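Local coordinates for protein MtVAO615 (Myceliophthora thermophila, PDB 6F72) that probably acts as a secreted oxidoreductase that carries one bicovalently bound FAD per subunit and, once reduced, reacts rapidly with molecular oxygen; its substrate is not known, at residues Tyr231-Gly236 with Leu252-Val257; Ala266-Thr269 with Leu274-Ala277; Leu307-Ser312 with Glu321-Phe326; Val344-Leu349 with Asn438-Pro443. One frame throughout, in Å; residues are numbered along the deposited sequence.

Interaction 1 (Tyr231-Gly236 with Leu252-Val257). With FAD (flavin-adenine dinucleotide), chain E.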
# COMPACT_ATOMS: atom_id res chain seq x y z
N TYR A 231 -0.82 -3.12 3.75
CA TYR A 231 -1.62 -1.92 4.04
C TYR A 231 -1.71 -1.58 5.55
O TYR A 231 -1.19 -0.55 6.00
CB TYR A 231 -3.01 -2.03 3.40
CG TYR A 231 -3.91 -0.88 3.79
CD1 TYR A 231 -3.82 0.36 3.13
CD2 TYR A 231 -4.82 -1.00 4.86
CE1 TYR A 231 -4.62 1.43 3.51
CE2 TYR A 231 -5.63 0.05 5.24
CZ TYR A 231 -5.52 1.27 4.58
OH TYR A 231 -6.33 2.30 4.97
N THR A 232 -2.33 -2.47 6.34
CA THR A 232 -2.47 -2.22 7.77
C THR A 232 -1.12 -2.40 8.45
O THR A 232 -0.76 -1.61 9.32
CB THR A 232 -3.58 -3.07 8.45
OG1 THR A 232 -4.86 -2.72 7.92
CG2 THR A 232 -3.62 -2.79 9.91
N GLN A 233 -0.36 -3.42 8.05
CA GLN A 233 0.93 -3.70 8.68
C GLN A 233 1.95 -2.56 8.54
O GLN A 233 2.77 -2.35 9.44
CB GLN A 233 1.51 -5.01 8.13
CG GLN A 233 0.79 -6.25 8.69
CD GLN A 233 1.22 -7.55 8.05
OE1 GLN A 233 2.39 -7.93 8.12
NE2 GLN A 233 0.25 -8.27 7.45
N GLY A 234 1.87 -1.82 7.44
CA GLY A 234 2.76 -0.68 7.22
C GLY A 234 2.21 0.68 7.63
O GLY A 234 2.85 1.72 7.37
N GLY A 235 1.03 0.70 8.25
CA GLY A 235 0.40 1.97 8.61
C GLY A 235 -1.03 1.98 8.13
O GLY A 235 -1.93 1.52 8.85
N GLY A 236 -1.23 2.50 6.91
CA GLY A 236 -2.52 2.44 6.24
C GLY A 236 -3.36 3.68 6.42
O GLY A 236 -4.12 3.80 7.39
N LEU A 252 -7.03 -4.93 16.57
CA LEU A 252 -7.23 -5.52 17.88
C LEU A 252 -6.32 -6.73 18.09
O LEU A 252 -5.71 -6.87 19.14
CB LEU A 252 -8.70 -5.88 18.11
CG LEU A 252 -9.74 -4.77 17.92
CD1 LEU A 252 -11.13 -5.38 17.89
CD2 LEU A 252 -9.64 -3.73 19.03
N GLU A 253 -6.24 -7.59 17.07
CA GLU A 253 -5.51 -8.85 17.14
C GLU A 253 -4.89 -9.15 15.80
O GLU A 253 -5.46 -8.77 14.78
CB GLU A 253 -6.47 -10.00 17.46
CG GLU A 253 -7.04 -9.90 18.86
CD GLU A 253 -7.97 -11.05 19.22
OE1 GLU A 253 -7.63 -12.21 18.90
OE2 GLU A 253 -9.01 -10.77 19.84
N TRP A 254 -3.73 -9.81 15.83
CA TRP A 254 -3.09 -10.42 14.67
C TRP A 254 -3.01 -11.91 14.96
O TRP A 254 -2.52 -12.31 16.01
CB TRP A 254 -1.66 -9.92 14.47
CG TRP A 254 -1.54 -8.47 14.09
CD1 TRP A 254 -1.12 -7.44 14.90
CD2 TRP A 254 -1.83 -7.90 12.82
NE1 TRP A 254 -1.13 -6.25 14.20
CE2 TRP A 254 -1.57 -6.50 12.92
CE3 TRP A 254 -2.30 -8.42 11.59
CZ2 TRP A 254 -1.75 -5.63 11.84
CZ3 TRP A 254 -2.49 -7.54 10.52
CH2 TRP A 254 -2.21 -6.17 10.65
N GLU A 255 -3.47 -12.72 14.00
CA GLU A 255 -3.24 -14.15 14.03
C GLU A 255 -2.14 -14.44 13.02
O GLU A 255 -2.21 -14.00 11.88
CB GLU A 255 -4.53 -14.89 13.69
CG GLU A 255 -4.39 -16.41 13.67
CD GLU A 255 -5.50 -17.10 12.91
OE1 GLU A 255 -6.43 -16.41 12.42
OE2 GLU A 255 -5.45 -18.35 12.81
N VAL A 256 -1.11 -15.15 13.48
CA VAL A 256 0.15 -15.30 12.75
C VAL A 256 0.74 -16.71 12.85
O VAL A 256 0.37 -17.48 13.74
CB VAL A 256 1.25 -14.29 13.22
CG1 VAL A 256 0.73 -12.86 13.29
CG2 VAL A 256 1.91 -14.71 14.53
N VAL A 257 1.64 -17.00 11.91
CA VAL A 257 2.63 -18.06 12.03
C VAL A 257 4.01 -17.40 12.02
O VAL A 257 4.34 -16.63 11.11
CB VAL A 257 2.53 -19.11 10.89
CG1 VAL A 257 3.55 -20.22 11.11
CG2 VAL A 257 1.13 -19.70 10.81
PA FAD E . 1.38 -7.08 -1.24
O1A FAD E . 2.37 -6.59 -2.26
O2A FAD E . 0.79 -8.44 -1.47
O5B FAD E . 2.09 -7.02 0.21
C5B FAD E . 2.89 -5.92 0.62
C4B FAD E . 3.90 -6.33 1.68
O4B FAD E . 3.23 -6.90 2.79
C3B FAD E . 4.91 -7.36 1.22
O3B FAD E . 6.15 -7.05 1.87
C2B FAD E . 4.38 -8.68 1.75
O2B FAD E . 5.44 -9.61 2.02
C1B FAD E . 3.67 -8.25 3.02
N9A FAD E . 2.47 -9.06 3.36
C8A FAD E . 1.26 -8.96 2.77
N7A FAD E . 0.38 -9.82 3.34
C5A FAD E . 1.03 -10.47 4.32
C6A FAD E . 0.68 -11.51 5.31
N6A FAD E . -0.57 -12.02 5.34
N1A FAD E . 1.65 -11.93 6.16
C2A FAD E . 2.90 -11.44 6.13
N3A FAD E . 3.29 -10.48 5.25
C4A FAD E . 2.41 -9.97 4.34
N1 FAD E . -1.83 2.77 0.80
C2 FAD E . -2.47 3.66 1.61
O2 FAD E . -2.05 3.83 2.78
N3 FAD E . -3.54 4.36 1.19
C4 FAD E . -4.06 4.26 -0.04
O4 FAD E . -5.05 4.94 -0.39
C4X FAD E . -3.43 3.30 -0.98
N5 FAD E . -3.89 3.13 -2.24
C5X FAD E . -3.30 2.25 -3.10
C6 FAD E . -3.80 2.08 -4.40
C7 FAD E . -3.17 1.16 -5.27
C7M FAD E . -3.73 1.00 -6.68
C8 FAD E . -1.98 0.36 -4.80
C8M FAD E . -1.30 -0.72 -5.63
C9 FAD E . -1.51 0.54 -3.51
C9A FAD E . -2.11 1.45 -2.64
N10 FAD E . -1.62 1.61 -1.32
C10 FAD E . -2.25 2.55 -0.47
C1' FAD E . -0.44 0.88 -0.88
C2' FAD E . -0.61 -0.28 0.05
O2' FAD E . -0.90 0.24 1.34
C3' FAD E . 0.74 -0.99 0.05
O3' FAD E . 1.20 -1.22 -1.30
C4' FAD E . 0.67 -2.31 0.81
O4' FAD E . 1.99 -2.82 0.99
C5' FAD E . -0.25 -3.32 0.11
O5' FAD E . -0.23 -4.57 0.77
P FAD E . -0.86 -5.86 0.04
O1P FAD E . -2.22 -5.49 -0.48
O2P FAD E . -0.66 -7.00 1.01
O3P FAD E . 0.15 -6.05 -1.20

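Interaction 2 (Ala266-Thr269 with Leu274-Ala277)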
# COMPACT_ATOMS: atom_id res chain seq x y z
N ALA A 266 -1.39 -12.30 18.48
CA ALA A 266 -0.75 -11.12 19.04
C ALA A 266 -1.80 -10.04 19.28
O ALA A 266 -2.58 -9.71 18.38
CB ALA A 266 0.36 -10.60 18.13
N THR A 267 -1.82 -9.54 20.52
CA THR A 267 -2.79 -8.56 20.98
C THR A 267 -2.03 -7.57 21.88
O THR A 267 -0.87 -7.82 22.22
CB THR A 267 -3.98 -9.22 21.76
OG1 THR A 267 -3.65 -9.33 23.15
CG2 THR A 267 -4.38 -10.60 21.21
N PRO A 268 -2.67 -6.44 22.27
CA PRO A 268 -2.02 -5.56 23.26
C PRO A 268 -1.69 -6.23 24.60
O PRO A 268 -0.80 -5.77 25.31
CB PRO A 268 -3.05 -4.45 23.47
CG PRO A 268 -3.84 -4.43 22.21
CD PRO A 268 -3.94 -5.86 21.78
N THR A 269 -2.40 -7.32 24.94
CA THR A 269 -2.10 -8.07 26.17
C THR A 269 -1.58 -9.51 25.98
O THR A 269 -1.61 -10.31 26.93
CB THR A 269 -3.30 -8.04 27.15
OG1 THR A 269 -4.52 -8.39 26.47
CG2 THR A 269 -3.45 -6.65 27.79
N LEU A 274 5.18 -8.27 19.57
CA LEU A 274 4.83 -8.64 18.20
C LEU A 274 3.63 -7.85 17.69
O LEU A 274 3.64 -7.39 16.53
CB LEU A 274 4.65 -10.15 18.02
CG LEU A 274 4.43 -10.73 16.59
CD1 LEU A 274 5.58 -10.49 15.61
CD2 LEU A 274 4.12 -12.22 16.67
N TYR A 275 2.61 -7.67 18.53
CA TYR A 275 1.43 -6.86 18.17
C TYR A 275 1.86 -5.43 17.78
O TYR A 275 1.35 -4.87 16.81
CB TYR A 275 0.36 -6.86 19.29
CG TYR A 275 -0.68 -5.78 19.08
CD1 TYR A 275 -0.47 -4.47 19.57
CD2 TYR A 275 -1.85 -6.03 18.37
CE1 TYR A 275 -1.39 -3.46 19.33
CE2 TYR A 275 -2.79 -5.02 18.13
CZ TYR A 275 -2.55 -3.74 18.61
OH TYR A 275 -3.46 -2.72 18.40
N TRP A 276 2.79 -4.88 18.57
CA TRP A 276 3.32 -3.52 18.40
C TRP A 276 4.04 -3.35 17.02
O TRP A 276 3.69 -2.44 16.25
CB TRP A 276 4.25 -3.21 19.58
CG TRP A 276 4.87 -1.84 19.57
CD1 TRP A 276 4.33 -0.70 20.10
CD2 TRP A 276 6.15 -1.48 19.06
NE1 TRP A 276 5.19 0.37 19.92
CE2 TRP A 276 6.32 -0.08 19.29
CE3 TRP A 276 7.19 -2.19 18.42
CZ2 TRP A 276 7.48 0.62 18.91
CZ3 TRP A 276 8.35 -1.49 18.03
CH2 TRP A 276 8.47 -0.09 18.27
N ALA A 277 4.99 -4.26 16.73
CA ALA A 277 5.73 -4.34 15.48
C ALA A 277 4.84 -4.53 14.27
O ALA A 277 5.03 -3.84 13.28
CB ALA A 277 6.78 -5.45 15.54

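Interaction 3 (Leu307-Ser312 with Glu321-Phe326). With NAG (2-acetamido-2-deoxy-beta-D-glucopyranose), chain F.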
# COMPACT_ATOMS: atom_id res chain seq x y z
N LEU A 307 -14.55 19.37 -5.12
CA LEU A 307 -14.10 20.74 -5.05
C LEU A 307 -12.88 20.93 -5.94
O LEU A 307 -11.79 20.42 -5.65
CB LEU A 307 -13.81 21.16 -3.59
CG LEU A 307 -13.08 22.48 -3.28
CD1 LEU A 307 -13.81 23.70 -3.84
CD2 LEU A 307 -12.88 22.60 -1.78
N GLY A 308 -13.08 21.66 -7.04
CA GLY A 308 -12.03 21.89 -8.03
C GLY A 308 -11.85 23.35 -8.38
O GLY A 308 -12.80 24.12 -8.36
N PHE A 309 -10.61 23.73 -8.70
CA PHE A 309 -10.27 25.07 -9.19
C PHE A 309 -9.03 25.03 -10.08
O PHE A 309 -8.20 24.13 -9.94
CB PHE A 309 -10.10 26.06 -8.04
CG PHE A 309 -8.98 25.74 -7.08
CD1 PHE A 309 -7.67 26.18 -7.33
CD2 PHE A 309 -9.23 25.02 -5.90
CE1 PHE A 309 -6.64 25.89 -6.44
CE2 PHE A 309 -8.21 24.74 -5.00
CZ PHE A 309 -6.91 25.17 -5.28
N ASN A 310 -8.90 26.02 -10.97
CA ASN A 310 -7.79 26.07 -11.92
C ASN A 310 -7.20 27.49 -12.15
O ASN A 310 -7.55 28.43 -11.43
CB ASN A 310 -8.17 25.39 -13.25
CG ASN A 310 -9.37 26.02 -13.92
OD1 ASN A 310 -9.36 27.20 -14.26
ND2 ASN A 310 -10.41 25.22 -14.13
N ASP A 311 -6.30 27.62 -13.13
CA ASP A 311 -5.62 28.90 -13.40
C ASP A 311 -6.12 29.69 -14.62
O ASP A 311 -5.56 30.74 -14.94
CB ASP A 311 -4.08 28.72 -13.40
CG ASP A 311 -3.56 27.88 -14.57
OD1 ASP A 311 -4.33 27.53 -15.49
OD2 ASP A 311 -2.35 27.58 -14.56
N SER A 312 -7.20 29.21 -15.24
CA SER A 312 -7.75 29.76 -16.49
C SER A 312 -8.33 31.17 -16.38
O SER A 312 -8.62 31.79 -17.41
CB SER A 312 -8.82 28.83 -17.06
OG SER A 312 -8.29 27.55 -17.30
N GLU A 321 -0.84 30.18 -4.98
CA GLU A 321 -1.17 30.83 -3.73
C GLU A 321 -2.48 30.28 -3.16
O GLU A 321 -2.63 30.17 -1.93
CB GLU A 321 -1.25 32.35 -3.90
CG GLU A 321 0.11 32.97 -4.21
CD GLU A 321 0.06 34.46 -4.46
OE1 GLU A 321 -1.04 35.04 -4.61
OE2 GLU A 321 1.15 35.07 -4.51
N ALA A 322 -3.41 29.92 -4.05
CA ALA A 322 -4.71 29.38 -3.68
C ALA A 322 -4.62 27.95 -3.13
O ALA A 322 -5.41 27.55 -2.27
CB ALA A 322 -5.67 29.46 -4.85
N VAL A 323 -3.63 27.20 -3.64
CA VAL A 323 -3.29 25.84 -3.18
C VAL A 323 -2.62 25.91 -1.80
O VAL A 323 -3.00 25.18 -0.88
CB VAL A 323 -2.39 25.11 -4.23
CG1 VAL A 323 -1.78 23.83 -3.67
CG2 VAL A 323 -3.16 24.83 -5.52
N ALA A 324 -1.63 26.79 -1.69
CA ALA A 324 -1.04 27.18 -0.39
C ALA A 324 -2.11 27.49 0.67
O ALA A 324 -2.01 27.01 1.81
CB ALA A 324 -0.09 28.36 -0.57
N ALA A 325 -3.12 28.28 0.28
CA ALA A 325 -4.21 28.71 1.18
C ALA A 325 -5.19 27.58 1.49
O ALA A 325 -5.64 27.46 2.62
CB ALA A 325 -4.94 29.89 0.58
N PHE A 326 -5.53 26.78 0.48
CA PHE A 326 -6.32 25.55 0.65
C PHE A 326 -5.70 24.66 1.72
O PHE A 326 -6.40 24.16 2.61
CB PHE A 326 -6.41 24.81 -0.70
CG PHE A 326 -7.01 23.43 -0.63
CD1 PHE A 326 -8.40 23.25 -0.62
CD2 PHE A 326 -6.19 22.30 -0.64
CE1 PHE A 326 -8.94 21.97 -0.59
CE2 PHE A 326 -6.73 21.02 -0.60
CZ PHE A 326 -8.11 20.85 -0.59
C1 NAG F . -11.63 25.64 -14.79
C2 NAG F . -12.18 24.55 -15.73
C3 NAG F . -13.49 24.98 -16.39
C4 NAG F . -14.48 25.57 -15.38
C5 NAG F . -13.79 26.71 -14.62
C6 NAG F . -14.72 27.45 -13.65
C7 NAG F . -10.36 23.15 -16.71
C8 NAG F . -9.43 23.03 -17.88
N2 NAG F . -11.18 24.21 -16.75
O3 NAG F . -14.08 23.87 -17.07
O4 NAG F . -15.67 26.01 -16.05
O5 NAG F . -12.63 26.20 -13.93
O6 NAG F . -14.96 26.65 -12.48
O7 NAG F . -10.34 22.33 -15.81

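Interaction 4 (Val344-Leu349 with Asn438-Pro443). With NAG (2-acetamido-2-deoxy-beta-D-glucopyranose), chain G.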
# COMPACT_ATOMS: atom_id res chain seq x y z
N VAL A 344 -3.16 17.18 -7.37
CA VAL A 344 -2.45 18.45 -7.55
C VAL A 344 -1.83 18.44 -8.95
O VAL A 344 -0.87 17.70 -9.20
CB VAL A 344 -1.34 18.67 -6.48
CG1 VAL A 344 -0.66 20.02 -6.66
CG2 VAL A 344 -1.89 18.55 -5.06
N GLY A 345 -2.39 19.24 -9.86
CA GLY A 345 -1.79 19.43 -11.18
C GLY A 345 -1.11 20.78 -11.32
O GLY A 345 -1.26 21.65 -10.46
N ASN A 346 -0.38 20.96 -12.43
CA ASN A 346 0.35 22.19 -12.75
C ASN A 346 -0.57 23.41 -12.95
O ASN A 346 -0.12 24.55 -12.80
CB ASN A 346 1.21 21.96 -14.02
CG ASN A 346 2.26 23.03 -14.24
OD1 ASN A 346 2.86 23.55 -13.29
ND2 ASN A 346 2.51 23.38 -15.52
N ASN A 347 -1.84 23.16 -13.28
CA ASN A 347 -2.80 24.22 -13.62
C ASN A 347 -4.15 24.07 -12.91
O ASN A 347 -4.93 25.01 -12.89
CB ASN A 347 -3.03 24.29 -15.14
CG ASN A 347 -1.74 24.30 -15.94
OD1 ASN A 347 -1.32 23.26 -16.45
ND2 ASN A 347 -1.10 25.47 -16.04
N SER A 348 -4.42 22.89 -12.35
CA SER A 348 -5.68 22.65 -11.64
C SER A 348 -5.54 21.71 -10.45
O SER A 348 -4.62 20.88 -10.42
CB SER A 348 -6.79 22.17 -12.58
OG SER A 348 -6.53 20.88 -13.07
N LEU A 349 -6.44 21.88 -9.47
CA LEU A 349 -6.57 21.00 -8.30
C LEU A 349 -7.99 20.46 -8.23
O LEU A 349 -8.97 21.21 -8.29
CB LEU A 349 -6.20 21.75 -6.99
CG LEU A 349 -6.12 20.92 -5.69
CD1 LEU A 349 -4.94 21.36 -4.83
CD2 LEU A 349 -7.41 20.93 -4.88
N ASN A 438 7.61 22.53 -8.46
CA ASN A 438 8.72 21.77 -9.06
C ASN A 438 8.31 20.38 -9.60
O ASN A 438 8.69 20.01 -10.72
CB ASN A 438 9.89 21.65 -8.07
CG ASN A 438 10.64 22.97 -7.88
OD1 ASN A 438 10.20 24.03 -8.31
ND2 ASN A 438 11.80 22.88 -7.21
N ILE A 439 7.54 19.63 -8.80
CA ILE A 439 7.03 18.31 -9.20
C ILE A 439 6.07 18.44 -10.39
O ILE A 439 6.11 17.61 -11.31
CB ILE A 439 6.36 17.54 -8.03
CG1 ILE A 439 7.36 17.30 -6.88
CG2 ILE A 439 5.78 16.21 -8.52
CD1 ILE A 439 6.74 16.93 -5.53
N SER A 440 5.24 19.48 -10.36
CA SER A 440 4.32 19.78 -11.46
C SER A 440 5.00 20.05 -12.83
O SER A 440 4.32 20.07 -13.85
CB SER A 440 3.42 20.96 -11.09
OG SER A 440 2.61 20.65 -9.97
N GLN A 441 6.32 20.24 -12.83
CA GLN A 441 7.08 20.46 -14.08
C GLN A 441 7.64 19.14 -14.64
O GLN A 441 8.17 19.11 -15.77
CB GLN A 441 8.23 21.49 -13.90
CG GLN A 441 7.86 22.83 -13.27
CD GLN A 441 6.55 23.40 -13.78
OE1 GLN A 441 6.40 23.67 -14.97
NE2 GLN A 441 5.60 23.59 -12.88
N VAL A 442 7.51 18.08 -13.85
CA VAL A 442 8.01 16.76 -14.21
C VAL A 442 6.81 15.95 -14.75
O VAL A 442 6.01 15.44 -13.96
CB VAL A 442 8.70 16.05 -12.99
CG1 VAL A 442 9.49 14.83 -13.44
CG2 VAL A 442 9.63 17.01 -12.25
N PRO A 443 6.67 15.85 -16.10
CA PRO A 443 5.41 15.35 -16.70
C PRO A 443 5.03 13.89 -16.38
O PRO A 443 3.83 13.55 -16.35
CB PRO A 443 5.63 15.55 -18.21
CG PRO A 443 6.74 16.53 -18.30
CD PRO A 443 7.64 16.21 -17.14
C1 NAG G . 12.68 23.98 -6.90
C2 NAG G . 13.40 23.62 -5.59
C3 NAG G . 14.77 24.30 -5.40
C4 NAG G . 15.58 24.44 -6.70
C5 NAG G . 14.68 25.10 -7.77
C6 NAG G . 15.40 25.37 -9.09
C7 NAG G . 12.02 23.08 -3.59
C8 NAG G . 11.11 23.67 -2.55
N2 NAG G . 12.51 23.95 -4.49
O3 NAG G . 15.57 23.58 -4.46
O4 NAG G . 16.80 25.15 -6.49
O5 NAG G . 13.57 24.22 -8.01
O6 NAG G . 15.63 24.13 -9.78
O7 NAG G . 12.29 21.88 -3.58
O HOH W 1 1.53 18.18 -10.27

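Interaction 1 (Tyr231-Gly236 with Leu252-Val257)
In the FAD-binding domain of the PCMH type, the C-terminal end of helix 227-233 packs on strand 251-257 through Thr232, Gln233 and Trp254. The contact is apolar and fully buried. The far corner of the indole, CH2 of Trp254, lies 3.6 Å from CG of Gln233. Thr232 adds its methyl, with CG2 3.7 Å from the same Trp254 CH2. Both aliphatic groups meet the ring obliquely. The methyl of Thr232 can point at the indole because CG2 is anti to the backbone N, while OG1 bonds back to Ile227 O.

The helix end stands between the sheet and the cofactor. Gln233 shows this with one side chain: its CG meets the indole, while its amide ends beside the adenine, NE2 being 3.9 Å from FAD C6A. That NE2 is held by Val228 O. Two residues before Gln233, the Tyr231 ring has FAD O2' at its edge, with CD1 of Tyr231 3.4 Å from that oxygen. Gly236 CA lies 3.5 Å above one face of the same ring, offset toward the rim. Trp254 NE1 is bonded to Ser279 OG, just past the end of helix 272-278.

Interaction 2 (Ala266-Thr269 with Leu274-Ala277)
The ring of Tyr275 carries Pro268 on one face and has the carbonyl oxygen of Ala266 at its edge. Pro268 CD stands 3.9 Å from the centroid of the Tyr275 ring and 9° off the ring normal, a CH-pi contact almost straight above the centre. Pro268 CG reaches further along the same ring, 3.9 Å from Tyr275 CZ. The proline ring runs from the centre of the phenol ring toward CZ, and the two side chains cross at a slant. The peptide before it follows the inner half, where Thr267 O comes within 3.3 Å of Tyr275 CB.

With CG anti to the backbone N (chi1 166°), the Tyr275 ring presents one face to the loop; its hydroxyl is held by Val251 O. Nearer the helix backbone, Ala266 CB rests 3.9 Å from Tyr275 CB and 4.3 Å from Leu274 CB. Thr267 points away from the helix. Its OG1 accepts from Thr269 N at 3.0 Å, closing an ST turn around Pro268.

The contact spans the short loop from strand 263-266 to helix 272-278. Ala266 is paired through its backbone with Trp254 of strand 251-257. Leu274 also touches Val256 of that strand and Tyr546 of helix 536-546.

Interaction 3 (Leu307-Ser312 with Glu321-Phe326)
Phe309 has CG between the backbone N and the carbonyl carbon (chi1 62°), which sends its ring out from strand 302-310 to helix 316-335. Phe326 reaches back from the helix with CG anti to its backbone N (chi1 171°). The two rings serve different partners. Phe309 CE1 lies 3.8 Å from Val323 CG2, and this methyl sits at the ring edge, near its plane. The same Phe309 CE1 is 4.0 Å from Ala322 CB, which approaches obliquely. Two successive helix residues thus receive one end of the ring.

Phe326 is met at its edge by Leu307, with CE1 of Phe326 4.2 Å from Leu307 CD2. These two side chains slide past each other in opposite directions. Phe326 also packs edge-to-face with Tyr342 and meets the ring of Phe340. No hydrogen bond crosses the contact.

Between Phe309 and the loop comes Asn310, a glycosylated residue whose ND2 is bonded covalently to C1 of NAG. Its OD1 accepts from Ser312 N at 3.1 Å, an Asx turn that carries the chain out of the strand.

Leu307 and Phe309, two apart in the strand, both point to the helix. The axes of strand 307-310 and helix segment 321-326 run roughly antiparallel (153°) and come within 10.3 Å. This is a strand-loop-helix unit, in which helix 316-335 packs on a face of the seven-stranded antiparallel sheet.

Interaction 4 (Val344-Leu349 with Asn438-Pro443)
Asn346 and Ser440 mark the closest backbone approach, with their CA atoms 4.8 Å apart. The segment 344-349 is the tight turn of the beta hairpin between strands 339-344 and 348-356, with Gly345 N bonding to Ser348 O. The segment 438-443 leaves helix 426-439 through a type I beta turn from Ile439 to Val442. Two turning pieces of chain thus face each other.

The single direct hydrogen bond runs from Gln441 NE2 to Asn346 OD1, at 2.8 Å. It is bent, with an angle of 143° at the hydrogen. The amide nitrogen stands above the carbonyl plane of Asn346, 43° out of it, and the two amide planes are 65° apart. Gln441 starts away from the loop, but a bend at chi2 folds its amide back. Its NE2 also donates to Arg437 O, so the amide links the helix end to the loop. Asn346 OD1 further lies 3.4 Å from Ser440 CB.

A water also bridges the segments, donating to Val344 O and to Ser440 OG, both at 2.7 Å. Ser440 OG is bonded to Phe436 O as well. The buried serine hydroxyl is therefore held from both the helix and the water.

Asn438, whose ND2 carries a covalently bonded NAG, points away from this contact and touches Met505 of helix 488-508. Helix 316-335 packs against the junction, where Trp320 touches both Val344 and Ser440. Val344 also pairs through its backbone with Phe448 at strand 448-452.

In the fold
Along the chain the four contacts follow in series, and none nests in or crosses another. Interaction 1 closes a loop of 15 residues beside the FAD. Interaction 2 closes one of only four. They adjoin, because the strand of interaction 1 pairs with the start of interaction 2 through Trp254 O and Ala266 N. Interactions 3 and 4 lie on the other side of the chain's centre from interaction 1, about 37 and 35 Å away between centres. Interaction 3 joins strand 302-310 to the helix that follows. Interaction 4 spans 88 residues. These two meet where neighbouring strands pair, Phe309 O with Leu349 N, and where Asp311 meets Asn347.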